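Local atomic coordinates of insecticidal crystal protein Cry35Ab1 (Bacillus thuringiensis, PDB entry 4JP0), a protein that acts together with Cry34Ab1 as a binary insecticidal toxin against western corn rootworm larvae, whose midgut epithelium is its probable primary target. Residues P189-D192 with K193-I197. Residues are numbered along the deposited sequence; the frame is centred on the assembly and turned at random.
Sequences PNID and KNTQI
Ile191 lays its side chain against the backbone and CB of Gln196, one turn into the helix that Asp192 starts. The chain is extended at Ile191, and with CG1 anti to the backbone N (chi1 -172°) the isoleucine arm stretches out along the helix. Ile191 CD1 lies 3.9 Å from Gln196 CA. Ile191 CG2 is 4.1 Å from Gln196 CB, and the two side chains cross at about a right angle. Gln196 then leads away from the loop, its NE2 hydrogen-bonding the hydroxyl of Tyr203 on the next strand, while Ile191 also touches Arg322 of strand 307-323.

Asp192 is the N-cap of helix 193-199. A chi1 of 73° sets its carboxylate between the backbone N and the carbonyl carbon, bringing it forward over the first turn. There Asp192 OD2 accepts from Thr195 N at 2.8 Å, the N-H arriving from above the carboxylate plane, 48° out of it. The other oxygen, Asp192 OD1, takes a very short hydrogen bond of 2.5 Å from Thr195 OG1, so the two carboxylate oxygens grip backbone and side chain of one residue. Behind them the main chain closes the first helical turn, Gln196 N donating to Asp192 O at 2.8 Å. Asn194 and Ile197 touch Cys67, packing the helix against the lectin-like region.

The two carboxylate bonds hold its rotation, and the one to Thr195 N satisfies a first-turn N-H lacking a preceding helical carbonyl. The negative charge of Asp192, at the positive end of the helix dipole, probably adds to the stability of this surface helix start.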
loop_
_atom_site.group_PDB
_atom_site.type_symbol
_atom_site.label_atom_id
_atom_site.label_comp_id
_atom_site.label_asym_id
_atom_site.label_seq_id
_atom_site.Cartn_x
_atom_site.Cartn_y
_atom_site.Cartn_z
ATOM N N PRO A 189 14.005 6.123 7.352
ATOM C CA PRO A 189 15.380 6.509 7.715
ATOM C C PRO A 189 15.489 7.429 8.927
ATOM O O PRO A 189 16.593 7.640 9.438
ATOM C CB PRO A 189 15.866 7.252 6.468
ATOM C CG PRO A 189 14.609 7.791 5.875
ATOM C CD PRO A 189 13.611 6.642 6.028
ATOM N N ASN A 190 14.374 7.970 9.387
ATOM C CA ASN A 190 14.457 8.843 10.540
ATOM C C ASN A 190 14.195 8.190 11.900
ATOM O O ASN A 190 14.060 8.879 12.895
ATOM C CB ASN A 190 13.568 10.057 10.313
ATOM C CG ASN A 190 14.141 10.977 9.272
ATOM O OD1 ASN A 190 15.322 11.255 9.300
ATOM N ND2 ASN A 190 13.312 11.444 8.333
ATOM N N ILE A 191 14.124 6.866 11.953
ATOM C CA ILE A 191 13.908 6.193 13.234
ATOM C C ILE A 191 14.676 4.894 13.200
ATOM O O ILE A 191 14.754 4.298 12.150
ATOM C CB ILE A 191 12.405 5.907 13.454
ATOM C CG1 ILE A 191 12.150 5.393 14.877
ATOM C CG2 ILE A 191 11.877 4.913 12.456
ATOM C CD1 ILE A 191 10.697 5.321 15.200
ATOM N N ASP A 192 15.233 4.448 14.313
ATOM C CA ASP A 192 15.946 3.182 14.310
ATOM C C ASP A 192 14.988 1.988 14.312
ATOM O O ASP A 192 13.885 2.094 14.752
ATOM C CB ASP A 192 16.940 3.051 15.455
ATOM C CG ASP A 192 16.283 2.852 16.755
ATOM O OD1 ASP A 192 15.922 3.815 17.377
ATOM O OD2 ASP A 192 16.111 1.752 17.176
ATOM N N LYS A 193 15.484 0.868 13.807
ATOM C CA LYS A 193 14.606 -0.256 13.587
ATOM C C LYS A 193 14.037 -0.770 14.907
ATOM O O LYS A 193 12.883 -1.148 14.977
ATOM C CB LYS A 193 15.352 -1.357 12.819
ATOM C CG LYS A 193 15.272 -1.156 11.270
ATOM C CD LYS A 193 16.167 -2.080 10.512
ATOM C CE LYS A 193 16.008 -1.840 8.982
ATOM N NZ LYS A 193 14.714 -2.364 8.556
ATOM N N ASN A 194 14.851 -0.808 15.950
ATOM C CA ASN A 194 14.366 -1.360 17.214
ATOM C C ASN A 194 13.300 -0.476 17.815
ATOM O O ASN A 194 12.298 -0.969 18.308
ATOM C CB ASN A 194 15.518 -1.657 18.205
ATOM C CG ASN A 194 16.433 -2.782 17.709
ATOM O OD1 ASN A 194 16.035 -3.570 16.853
ATOM N ND2 ASN A 194 17.688 -2.825 18.199
ATOM N N THR A 195 13.485 0.837 17.720
ATOM C CA THR A 195 12.504 1.751 18.247
ATOM C C THR A 195 11.237 1.714 17.392
ATOM O O THR A 195 10.122 1.820 17.907
ATOM C CB THR A 195 13.049 3.171 18.272
ATOM O OG1 THR A 195 14.243 3.193 19.067
ATOM C CG2 THR A 195 12.096 4.074 19.044
ATOM N N GLN A 196 11.440 1.567 16.087
ATOM C CA GLN A 196 10.358 1.410 15.138
ATOM C C GLN A 196 9.380 0.267 15.490
ATOM O O GLN A 196 8.157 0.453 15.578
ATOM C CB GLN A 196 10.954 1.170 13.739
ATOM C CG GLN A 196 9.909 1.170 12.643
ATOM C CD GLN A 196 10.455 0.742 11.308
ATOM O OE1 GLN A 196 11.101 -0.300 11.217
ATOM N NE2 GLN A 196 10.196 1.540 10.255
ATOM N N ILE A 197 9.914 -0.928 15.667
ATOM C CA ILE A 197 9.039 -2.042 15.957
ATOM C C ILE A 197 8.351 -1.925 17.343
ATOM O O ILE A 197 7.291 -2.486 17.546
ATOM C CB ILE A 197 9.779 -3.393 15.796
ATOM C CG1 ILE A 197 8.751 -4.509 15.545
ATOM C CG2 ILE A 197 10.635 -3.689 17.041
ATOM C CD1 ILE A 197 9.356 -5.762 14.933
#